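Local coordinates for Rbsd/fucu transport protein family protein (Streptococcus pneumoniae, PDB 4A34), which probably interconverts the alpha and beta anomers of L-fucose, as a fucose mutarotase of the RbsD/FucU family, at residues Val67-Asn75 with Thr102-Tyr112; Cys45-Leu54 with Val122-Ile133. All blocks are in the same frame, centred on the assembly; numbering follows the deposited sequence.

Interaction 1. Residues Val67-Asn75 with Thr102-Tyr112; sequences VDSSIQFMN and TITYLRREDFY. With FUL (beta-L-fucopyranose), chain B.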
loop_
_atom_site.group_PDB
_atom_site.type_symbol
_atom_site.label_atom_id
_atom_site.label_comp_id
_atom_site.label_asym_id
_atom_site.label_seq_id
_atom_site.Cartn_x
_atom_site.Cartn_y
_atom_site.Cartn_z
ATOM N N VAL I 67 2.400 -14.206 -35.958
ATOM C CA VAL I 67 0.972 -13.984 -36.208
ATOM C C VAL I 67 0.831 -13.176 -37.484
ATOM O O VAL I 67 1.799 -12.569 -37.948
ATOM C CB VAL I 67 0.254 -13.216 -35.038
ATOM C CG1 VAL I 67 0.283 -14.023 -33.747
ATOM C CG2 VAL I 67 0.865 -11.827 -34.827
ATOM N N ASP I 68 -0.380 -13.166 -38.037
ATOM C CA ASP I 68 -0.670 -12.417 -39.253
ATOM C C ASP I 68 -0.574 -10.915 -39.022
ATOM O O ASP I 68 0.165 -10.209 -39.723
ATOM C CB ASP I 68 -2.053 -12.796 -39.793
ATOM C CG ASP I 68 -2.006 -13.969 -40.765
ATOM O OD1 ASP I 68 -0.959 -14.665 -40.837
ATOM O OD2 ASP I 68 -3.023 -14.190 -41.463
ATOM N N SER I 69 -1.321 -10.435 -38.030
ATOM C CA SER I 69 -1.372 -9.012 -37.723
ATOM C C SER I 69 -0.608 -8.662 -36.446
ATOM O O SER I 69 -1.005 -9.052 -35.340
ATOM C CB SER I 69 -2.819 -8.532 -37.628
ATOM O OG SER I 69 -2.863 -7.119 -37.530
ATOM N N SER I 70 0.485 -7.921 -36.610
ATOM C CA SER I 70 1.252 -7.432 -35.475
ATOM C C SER I 70 0.920 -5.969 -35.187
ATOM O O SER I 70 1.324 -5.428 -34.156
ATOM C CB SER I 70 2.750 -7.611 -35.723
ATOM O OG SER I 70 3.240 -6.594 -36.577
ATOM N N ILE I 71 0.184 -5.339 -36.105
ATOM C CA ILE I 71 -0.205 -3.923 -35.991
ATOM C C ILE I 71 -1.702 -3.747 -36.281
ATOM O O ILE I 71 -2.230 -4.326 -37.232
ATOM C CB ILE I 71 0.649 -3.031 -36.935
ATOM C CG1 ILE I 71 2.122 -3.053 -36.519
ATOM C CG2 ILE I 71 0.147 -1.599 -36.964
ATOM C CD1 ILE I 71 3.076 -2.788 -37.646
ATOM N N GLN I 72 -2.384 -2.966 -35.448
ATOM C CA GLN I 72 -3.803 -2.685 -35.655
ATOM C C GLN I 72 -4.086 -1.199 -35.574
ATOM O O GLN I 72 -3.569 -0.508 -34.698
ATOM C CB GLN I 72 -4.683 -3.409 -34.630
ATOM C CG GLN I 72 -4.761 -4.914 -34.774
ATOM C CD GLN I 72 -3.624 -5.609 -34.068
ATOM O OE1 GLN I 72 -3.452 -5.481 -32.849
ATOM N NE2 GLN I 72 -2.824 -6.343 -34.831
ATOM N N PHE I 73 -4.910 -0.704 -36.490
ATOM C CA PHE I 73 -5.412 0.656 -36.383
ATOM C C PHE I 73 -6.882 0.596 -35.993
ATOM O O PHE I 73 -7.463 -0.486 -35.947
ATOM C CB PHE I 73 -5.212 1.451 -37.678
ATOM C CG PHE I 73 -3.773 1.587 -38.114
ATOM C CD1 PHE I 73 -2.723 1.451 -37.213
ATOM C CD2 PHE I 73 -3.473 1.892 -39.436
ATOM C CE1 PHE I 73 -1.395 1.587 -37.630
ATOM C CE2 PHE I 73 -2.150 2.030 -39.858
ATOM C CZ PHE I 73 -1.111 1.872 -38.955
ATOM N N MET I 74 -7.466 1.744 -35.674
ATOM C CA MET I 74 -8.880 1.807 -35.342
ATOM C C MET I 74 -9.630 2.352 -36.542
ATOM O O MET I 74 -9.422 3.502 -36.930
ATOM C CB MET I 74 -9.118 2.698 -34.121
ATOM C CG MET I 74 -10.596 2.938 -33.798
ATOM S SD MET I 74 -10.878 4.124 -32.467
ATOM C CE MET I 74 -10.460 3.132 -31.032
ATOM N N ASN I 75 -10.506 1.533 -37.119
ATOM C CA ASN I 75 -11.260 1.935 -38.304
ATOM C C ASN I 75 -12.246 3.072 -38.035
ATOM O O ASN I 75 -12.735 3.231 -36.918
ATOM C CB ASN I 75 -11.979 0.741 -38.938
ATOM C CG ASN I 75 -12.008 0.823 -40.463
ATOM O OD1 ASN I 75 -11.969 1.914 -41.044
ATOM N ND2 ASN I 75 -12.065 -0.334 -41.117
ATOM N N THR I 102 0.807 -6.770 -42.518
ATOM C CA THR I 102 0.539 -7.094 -41.116
ATOM C C THR I 102 -0.452 -6.136 -40.449
ATOM O O THR I 102 -1.002 -6.454 -39.392
ATOM C CB THR I 102 1.847 -7.174 -40.275
ATOM O OG1 THR I 102 1.629 -7.987 -39.117
ATOM C CG2 THR I 102 2.303 -5.798 -39.838
ATOM N N ILE I 103 -0.671 -4.966 -41.053
ATOM C CA ILE I 103 -1.640 -3.999 -40.529
ATOM C C ILE I 103 -3.066 -4.481 -40.770
ATOM O O ILE I 103 -3.425 -4.820 -41.904
ATOM C CB ILE I 103 -1.471 -2.588 -41.148
ATOM C CG1 ILE I 103 -0.109 -1.995 -40.782
ATOM C CG2 ILE I 103 -2.606 -1.648 -40.687
ATOM C CD1 ILE I 103 0.229 -0.714 -41.509
ATOM N N THR I 104 -3.863 -4.536 -39.704
ATOM C CA THR I 104 -5.299 -4.793 -39.821
ATOM C C THR I 104 -6.057 -3.683 -39.096
ATOM O O THR I 104 -5.444 -2.810 -38.485
ATOM C CB THR I 104 -5.713 -6.207 -39.316
ATOM O OG1 THR I 104 -5.449 -6.331 -37.916
ATOM C CG2 THR I 104 -4.969 -7.318 -40.076
ATOM N N TYR I 105 -7.383 -3.700 -39.190
ATOM C CA TYR I 105 -8.198 -2.586 -38.712
ATOM C C TYR I 105 -9.363 -3.088 -37.872
ATOM O O TYR I 105 -10.061 -4.026 -38.258
ATOM C CB TYR I 105 -8.697 -1.743 -39.896
ATOM C CG TYR I 105 -7.579 -1.232 -40.786
ATOM C CD1 TYR I 105 -7.030 -2.040 -41.784
ATOM C CD2 TYR I 105 -7.059 0.053 -40.621
ATOM C CE1 TYR I 105 -5.992 -1.584 -42.600
ATOM C CE2 TYR I 105 -6.025 0.529 -41.438
ATOM C CZ TYR I 105 -5.493 -0.297 -42.427
ATOM O OH TYR I 105 -4.461 0.153 -43.236
ATOM N N LEU I 106 -9.566 -2.470 -36.718
ATOM C CA LEU I 106 -10.580 -2.939 -35.791
ATOM C C LEU I 106 -11.690 -1.918 -35.620
ATOM O O LEU I 106 -11.446 -0.710 -35.651
ATOM C CB LEU I 106 -9.960 -3.269 -34.426
ATOM C CG LEU I 106 -8.737 -4.188 -34.302
ATOM C CD1 LEU I 106 -8.382 -4.398 -32.841
ATOM C CD2 LEU I 106 -8.970 -5.520 -34.955
ATOM N N ARG I 107 -12.911 -2.423 -35.453
ATOM C CA ARG I 107 -14.059 -1.617 -35.059
ATOM C C ARG I 107 -13.775 -0.959 -33.710
ATOM O O ARG I 107 -13.296 -1.628 -32.790
ATOM C CB ARG I 107 -15.302 -2.497 -34.920
ATOM C CG ARG I 107 -16.001 -2.870 -36.216
ATOM C CD ARG I 107 -17.355 -3.564 -35.944
ATOM N NE ARG I 107 -17.274 -4.617 -34.915
ATOM C CZ ARG I 107 -17.882 -4.578 -33.725
ATOM N NH1 ARG I 107 -18.638 -3.540 -33.385
ATOM N NH2 ARG I 107 -17.736 -5.584 -32.870
ATOM N N ARG I 108 -14.082 0.335 -33.595
ATOM C CA ARG I 108 -13.889 1.080 -32.343
ATOM C C ARG I 108 -14.078 0.170 -31.127
ATOM O O ARG I 108 -13.212 0.097 -30.245
ATOM C CB ARG I 108 -14.838 2.285 -32.260
ATOM C CG ARG I 108 -14.239 3.492 -31.528
ATOM C CD ARG I 108 -15.027 4.792 -31.756
ATOM N NE ARG I 108 -15.695 5.243 -30.533
ATOM C CZ ARG I 108 -17.013 5.224 -30.335
ATOM N NH1 ARG I 108 -17.828 4.785 -31.292
ATOM N NH2 ARG I 108 -17.521 5.653 -29.174
ATOM N N GLU I 109 -15.198 -0.550 -31.116
ATOM C CA GLU I 109 -15.561 -1.438 -30.013
ATOM C C GLU I 109 -14.542 -2.559 -29.756
ATOM O O GLU I 109 -14.171 -2.793 -28.606
ATOM C CB GLU I 109 -16.981 -2.000 -30.224
ATOM C CG GLU I 109 -17.574 -2.751 -29.023
ATOM C CD GLU I 109 -17.405 -2.000 -27.703
ATOM O OE1 GLU I 109 -17.881 -0.841 -27.587
ATOM O OE2 GLU I 109 -16.778 -2.578 -26.785
ATOM N N ASP I 110 -14.100 -3.233 -30.819
ATOM C CA ASP I 110 -13.117 -4.324 -30.725
ATOM C C ASP I 110 -11.742 -3.825 -30.294
ATOM O O ASP I 110 -11.027 -4.504 -29.550
ATOM C CB ASP I 110 -12.969 -5.056 -32.069
ATOM C CG ASP I 110 -14.228 -5.817 -32.483
ATOM O OD1 ASP I 110 -15.135 -6.032 -31.649
ATOM O OD2 ASP I 110 -14.303 -6.207 -33.666
ATOM N N PHE I 111 -11.381 -2.645 -30.792
ATOM C CA PHE I 111 -10.132 -1.985 -30.465
ATOM C C PHE I 111 -10.032 -1.743 -28.969
ATOM O O PHE I 111 -8.976 -1.970 -28.374
ATOM C CB PHE I 111 -10.012 -0.655 -31.218
ATOM C CG PHE I 111 -8.608 -0.119 -31.269
ATOM C CD1 PHE I 111 -8.076 0.588 -30.192
ATOM C CD2 PHE I 111 -7.809 -0.346 -32.384
ATOM C CE1 PHE I 111 -6.775 1.067 -30.230
ATOM C CE2 PHE I 111 -6.507 0.124 -32.434
ATOM C CZ PHE I 111 -5.989 0.836 -31.357
ATOM N N TYR I 112 -11.135 -1.288 -28.372
ATOM C CA TYR I 112 -11.208 -1.030 -26.932
ATOM C C TYR I 112 -10.889 -2.294 -26.147
ATOM O O TYR I 112 -10.010 -2.296 -25.281
ATOM C CB TYR I 112 -12.591 -0.503 -26.529
ATOM C CG TYR I 112 -12.915 0.926 -26.960
ATOM C CD1 TYR I 112 -11.914 1.812 -27.389
ATOM C CD2 TYR I 112 -14.227 1.405 -26.894
ATOM C CE1 TYR I 112 -12.223 3.131 -27.768
ATOM C CE2 TYR I 112 -14.543 2.727 -27.272
ATOM C CZ TYR I 112 -13.538 3.580 -27.708
ATOM O OH TYR I 112 -13.854 4.875 -28.077
HETATM C C1 FUL B . -11.891 7.462 -30.038
HETATM C C2 FUL B . -10.557 8.193 -30.234
HETATM O O2 FUL B . -9.459 7.428 -29.792
HETATM C C3 FUL B . -10.397 8.462 -31.728
HETATM O O3 FUL B . -9.230 9.194 -31.990
HETATM C C4 FUL B . -11.598 9.228 -32.253
HETATM O O4 FUL B . -11.658 10.459 -31.583
HETATM C C5 FUL B . -12.860 8.432 -31.945
HETATM C C6 FUL B . -14.095 9.102 -32.534
HETATM O O5 FUL B . -12.945 8.276 -30.532
HETATM O O1 FUL B . -12.131 7.150 -28.689
#
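Ile71 to Met74 pair in parallel with Ile103 to Leu106, the two strands of a beta-alpha-beta unit crossing over through helix 85-93. Backbone bonds alternate between them, from Thr104 N to Ile71 O (3.0 Å) up to Asn75 N to Leu106 O (2.8 Å).

Hydroxyls tie the entrance to the strands. Thr102 OG1 donates to Asp68 O (2.7 Å) and accepts from Ser70 N. With its OG anti to the backbone N (chi1 -171°), Ser69 reaches Thr102 O nearly head-on (2.7 Å), while Gln72, its chain bent at chi2, donates from NE2 to the same OG within its amide plane (2.8 Å).

Apolar packing divides over the two sheet faces. Ile103 CG2 makes a CH-pi contact with the Phe73 ring, 4.0 Å from its centroid. On the other face, Met74 lays CB over the Phe111 ring, and its chain turns at chi3 to bring CE against Tyr112 CE1 (3.7 Å).

Tyr112 OH accepts from Arg108 NE. The same Tyr112 OH hydrogen-bonds fucose O1 (2.9 Å). The phenol is thus braced by a methionine at its ring and an arginine at its hydroxyl, which is consistent with a defined approach to the anomeric oxygen.

Interaction 2. Residues Cys45-Leu54 with Val122-Ile133; sequences CDGVNIPELL and VATGETSLYANI. With FUL (beta-L-fucopyranose), chain B.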
loop_
_atom_site.group_PDB
_atom_site.type_symbol
_atom_site.label_atom_id
_atom_site.label_comp_id
_atom_site.label_asym_id
_atom_site.label_seq_id
_atom_site.Cartn_x
_atom_site.Cartn_y
_atom_site.Cartn_z
ATOM N N CYS I 45 2.284 9.931 -21.694
ATOM C CA CYS I 45 3.207 10.736 -22.483
ATOM C C CYS I 45 2.457 11.883 -23.177
ATOM O O CYS I 45 2.539 12.065 -24.398
ATOM C CB CYS I 45 3.938 9.843 -23.468
ATOM S SG CYS I 45 4.978 8.658 -22.612
ATOM N N ASP I 46 1.731 12.654 -22.369
ATOM C CA ASP I 46 0.825 13.698 -22.861
ATOM C C ASP I 46 1.472 14.717 -23.808
ATOM O O ASP I 46 0.766 15.387 -24.568
ATOM C CB ASP I 46 0.157 14.416 -21.683
ATOM C CG ASP I 46 -0.795 13.517 -20.917
ATOM O OD1 ASP I 46 -1.834 13.120 -21.485
ATOM O OD2 ASP I 46 -0.509 13.214 -19.741
ATOM N N GLY I 47 2.800 14.833 -23.762
ATOM C CA GLY I 47 3.507 15.831 -24.566
ATOM C C GLY I 47 4.085 15.330 -25.881
ATOM O O GLY I 47 4.728 16.086 -26.607
ATOM N N VAL I 48 3.855 14.056 -26.184
ATOM C CA VAL I 48 4.429 13.412 -27.365
ATOM C C VAL I 48 3.380 13.058 -28.441
ATOM O O VAL I 48 2.261 12.622 -28.136
ATOM C CB VAL I 48 5.215 12.143 -26.980
ATOM C CG1 VAL I 48 6.162 11.729 -28.115
ATOM C CG2 VAL I 48 6.005 12.366 -25.681
ATOM N N ASN I 49 3.764 13.274 -29.697
ATOM C CA ASN I 49 2.966 12.890 -30.858
ATOM C C ASN I 49 3.372 11.475 -31.262
ATOM O O ASN I 49 4.516 11.064 -31.025
ATOM C CB ASN I 49 3.181 13.883 -32.016
ATOM C CG ASN I 49 2.527 15.248 -31.760
ATOM O OD1 ASN I 49 1.450 15.334 -31.163
ATOM N ND2 ASN I 49 3.169 16.314 -32.231
ATOM N N ILE I 50 2.443 10.737 -31.867
ATOM C CA ILE I 50 2.619 9.294 -32.077
ATOM C C ILE I 50 3.650 8.881 -33.141
ATOM O O ILE I 50 4.406 7.947 -32.889
ATOM C CB ILE I 50 1.259 8.553 -32.268
ATOM C CG1 ILE I 50 0.405 8.706 -31.000
ATOM C CG2 ILE I 50 1.486 7.074 -32.621
ATOM C CD1 ILE I 50 -1.031 8.193 -31.082
ATOM N N PRO I 51 3.689 9.558 -34.319
ATOM C CA PRO I 51 4.722 9.188 -35.306
ATOM C C PRO I 51 6.145 9.253 -34.753
ATOM O O PRO I 51 6.950 8.362 -35.031
ATOM C CB PRO I 51 4.533 10.204 -36.459
ATOM C CG PRO I 51 3.482 11.165 -36.018
ATOM C CD PRO I 51 2.732 10.540 -34.872
ATOM N N GLU I 52 6.438 10.289 -33.965
ATOM C CA GLU I 52 7.719 10.394 -33.257
ATOM C C GLU I 52 7.938 9.177 -32.356
ATOM O O GLU I 52 8.983 8.526 -32.419
ATOM C CB GLU I 52 7.794 11.679 -32.419
ATOM C CG GLU I 52 7.909 12.978 -33.214
ATOM C CD GLU I 52 6.569 13.678 -33.396
ATOM O OE1 GLU I 52 5.703 13.153 -34.138
ATOM O OE2 GLU I 52 6.394 14.769 -32.806
ATOM N N LEU I 53 6.940 8.865 -31.536
ATOM C CA LEU I 53 7.023 7.736 -30.616
ATOM C C LEU I 53 7.094 6.378 -31.332
ATOM O O LEU I 53 7.771 5.459 -30.855
ATOM C CB LEU I 53 5.843 7.767 -29.633
ATOM C CG LEU I 53 5.954 6.909 -28.373
ATOM C CD1 LEU I 53 7.201 7.272 -27.608
ATOM C CD2 LEU I 53 4.729 7.097 -27.497
ATOM N N LEU I 54 6.402 6.267 -32.469
ATOM C CA LEU I 54 6.346 5.023 -33.247
ATOM C C LEU I 54 7.714 4.653 -33.835
ATOM O O LEU I 54 8.101 3.483 -33.859
ATOM C CB LEU I 54 5.290 5.130 -34.358
ATOM C CG LEU I 54 5.135 3.970 -35.354
ATOM C CD1 LEU I 54 4.744 2.661 -34.649
ATOM C CD2 LEU I 54 4.127 4.328 -36.425
ATOM N N VAL I 122 0.003 3.705 -23.607
ATOM C CA VAL I 122 0.598 5.028 -23.438
ATOM C C VAL I 122 -0.319 6.114 -24.015
ATOM O O VAL I 122 -0.658 6.092 -25.192
ATOM C CB VAL I 122 2.052 5.117 -24.009
ATOM C CG1 VAL I 122 2.208 4.292 -25.247
ATOM C CG2 VAL I 122 2.462 6.553 -24.265
ATOM N N ALA I 123 -0.740 7.031 -23.154
ATOM C CA ALA I 123 -1.506 8.197 -23.568
ATOM C C ALA I 123 -0.561 9.248 -24.155
ATOM O O ALA I 123 0.358 9.715 -23.489
ATOM C CB ALA I 123 -2.280 8.767 -22.391
ATOM N N THR I 124 -0.783 9.609 -25.410
ATOM C CA THR I 124 0.071 10.583 -26.068
ATOM C C THR I 124 -0.664 11.913 -26.224
ATOM O O THR I 124 -1.807 12.050 -25.788
ATOM C CB THR I 124 0.522 10.073 -27.438
ATOM O OG1 THR I 124 -0.602 10.079 -28.323
ATOM C CG2 THR I 124 1.109 8.654 -27.336
ATOM N N GLY I 125 0.002 12.889 -26.835
ATOM C CA GLY I 125 -0.582 14.208 -27.041
ATOM C C GLY I 125 -1.150 14.378 -28.434
ATOM O O GLY I 125 -1.535 15.481 -28.818
ATOM N N GLU I 126 -1.207 13.275 -29.179
ATOM C CA GLU I 126 -1.682 13.266 -30.556
ATOM C C GLU I 126 -3.124 13.781 -30.725
ATOM O O GLU I 126 -4.084 13.164 -30.243
ATOM C CB GLU I 126 -1.551 11.860 -31.125
ATOM C CG GLU I 126 -1.846 11.769 -32.601
ATOM C CD GLU I 126 -1.130 12.846 -33.394
ATOM O OE1 GLU I 126 0.100 12.736 -33.579
ATOM O OE2 GLU I 126 -1.802 13.800 -33.824
ATOM N N THR I 127 -3.263 14.905 -31.427
ATOM C CA THR I 127 -4.574 15.532 -31.624
ATOM C C THR I 127 -5.315 14.986 -32.842
ATOM O O THR I 127 -6.509 15.269 -33.021
ATOM C CB THR I 127 -4.465 17.062 -31.758
ATOM O OG1 THR I 127 -3.593 17.386 -32.849
ATOM C CG2 THR I 127 -3.942 17.686 -30.470
ATOM N N SER I 128 -4.613 14.211 -33.669
ATOM C CA SER I 128 -5.203 13.613 -34.869
ATOM C C SER I 128 -6.159 12.468 -34.527
ATOM O O SER I 128 -5.879 11.681 -33.621
ATOM C CB SER I 128 -4.110 13.118 -35.814
ATOM O OG SER I 128 -4.637 12.176 -36.725
ATOM N N LEU I 129 -7.273 12.375 -35.254
ATOM C CA LEU I 129 -8.308 11.376 -34.962
ATOM C C LEU I 129 -7.961 9.985 -35.483
ATOM O O LEU I 129 -7.250 9.846 -36.477
ATOM C CB LEU I 129 -9.672 11.798 -35.519
ATOM C CG LEU I 129 -10.371 13.080 -35.058
ATOM C CD1 LEU I 129 -10.165 13.340 -33.567
ATOM C CD2 LEU I 129 -9.921 14.282 -35.897
ATOM N N TYR I 130 -8.481 8.965 -34.799
ATOM C CA TYR I 130 -8.326 7.566 -35.195
ATOM C C TYR I 130 -6.852 7.230 -35.419
ATOM O O TYR I 130 -6.476 6.632 -36.435
ATOM C CB TYR I 130 -9.183 7.265 -36.432
ATOM C CG TYR I 130 -10.676 7.389 -36.193
ATOM C CD1 TYR I 130 -11.407 6.318 -35.673
ATOM C CD2 TYR I 130 -11.361 8.574 -36.486
ATOM C CE1 TYR I 130 -12.770 6.417 -35.448
ATOM C CE2 TYR I 130 -12.736 8.685 -36.262
ATOM C CZ TYR I 130 -13.433 7.592 -35.744
ATOM O OH TYR I 130 -14.796 7.664 -35.517
ATOM N N ALA I 131 -6.032 7.619 -34.441
ATOM C CA ALA I 131 -4.571 7.646 -34.581
ATOM C C ALA I 131 -3.907 6.611 -33.691
ATOM O O ALA I 131 -2.679 6.574 -33.563
ATOM C CB ALA I 131 -4.038 9.045 -34.256
ATOM N N ASN I 132 -4.739 5.777 -33.085
ATOM C CA ASN I 132 -4.310 4.788 -32.129
ATOM C C ASN I 132 -3.668 3.604 -32.837
ATOM O O ASN I 132 -4.103 3.228 -33.915
ATOM C CB ASN I 132 -5.526 4.338 -31.325
ATOM C CG ASN I 132 -6.235 5.496 -30.649
ATOM O OD1 ASN I 132 -5.771 6.003 -29.633
ATOM N ND2 ASN I 132 -7.367 5.917 -31.207
ATOM N N ILE I 133 -2.633 3.021 -32.240
ATOM C CA ILE I 133 -1.964 1.865 -32.833
ATOM C C ILE I 133 -1.805 0.798 -31.767
ATOM O O ILE I 133 -1.649 1.132 -30.601
ATOM C CB ILE I 133 -0.546 2.217 -33.384
ATOM C CG1 ILE I 133 -0.558 3.497 -34.221
ATOM C CG2 ILE I 133 0.023 1.073 -34.213
ATOM C CD1 ILE I 133 0.816 3.902 -34.728
HETATM C C1 FUL B . -11.891 7.462 -30.038
HETATM C C2 FUL B . -10.557 8.193 -30.234
HETATM O O2 FUL B . -9.459 7.428 -29.792
HETATM C C3 FUL B . -10.397 8.462 -31.728
HETATM O O3 FUL B . -9.230 9.194 -31.990
HETATM C C4 FUL B . -11.598 9.228 -32.253
HETATM O O4 FUL B . -11.658 10.459 -31.583
HETATM C C5 FUL B . -12.860 8.432 -31.945
HETATM C C6 FUL B . -14.095 9.102 -32.534
HETATM O O5 FUL B . -12.945 8.276 -30.532
HETATM O O1 FUL B . -12.131 7.150 -28.689
HETATM O O HOH W 1 -3.089 13.630 -24.006
#
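Asn49 and Glu126 cross their side chains at about a right angle, with the amide and carboxylate planes 31° apart; Glu126 OE1 rests against Asn49 CB and Pro51 CD. The other carboxylate oxygen, OE2, spends its anti lone pair on Ser128 N, which limits the rotation of the group. Farther along the same loop, the Tyr130 ring carries the sugar on one face, with fucose C4 centred 4.1 Å above its plane, and its OH is hydrogen-bonded to Asp80 OD2.

The fold element is the edge of a mixed sheet: strand 42-45 runs parallel to strand 120-124, turns through a type I beta turn from Cys45 to Val48 and enters helix 50-60, with Asn49 at the N-cap position. The turn is held at both ends, at its first residue by Cys45 N donating to Ala123 O and at its last by Gly125 N donating to Val48 O (2.6 Å).

The helix packs its first turn on the sheet and loop. Ile50 points toward the strand and loop: CG1 presses on Thr124 OG1 (3.2 Å), a buried hydroxyl satisfied by Ala29 O, and CD1 runs on toward Ala131 O and Glu126 CB. Leu53 meets Val122 tip to tip, whereas Leu54 crosses Ile133 at about a right angle, Leu54 CD2 meeting Ile133 CD1 at 3.7 Å.

Beyond the packing, the loop binds beta-L-fucopyranose, Tyr130 N donating to O3 (2.9 Å) and Asn132 ND2 to O2 (2.9 Å). Asn132 OD1 accepts from Asp30 N, which orients the amide with its nitrogen toward the sugar. At the opposite end of the contact, Asp46 gives OD2 to a salt bridge with Arg44, and one water donates both to Asp46 OD1 (2.9 Å) and to Thr124 O (2.7 Å).

In the fold
Along the chain, interaction 1 is nested within the loop closed by interaction 2, and both build on one mixed sheet, their centres about 16 Å apart. They touch directly: Phe111 CZ packs on Asn132 CB (3.5 Å), Asn75 O approaches Tyr130 CE1 (3.5 Å), and Phe73 CE1 meets Ile133 CG2 (3.7 Å). The two share one fucose, interaction 1 supplying a partner for O1 and interaction 2 for O2 and O3. Asp30 of the same chain and His22 of the second subunit complete its hydrogen bonds, making the pocket a shared intersubunit site. Away from the sugar, the Asp46 side chain of interaction 2 lies about 5 Å from a potassium ion.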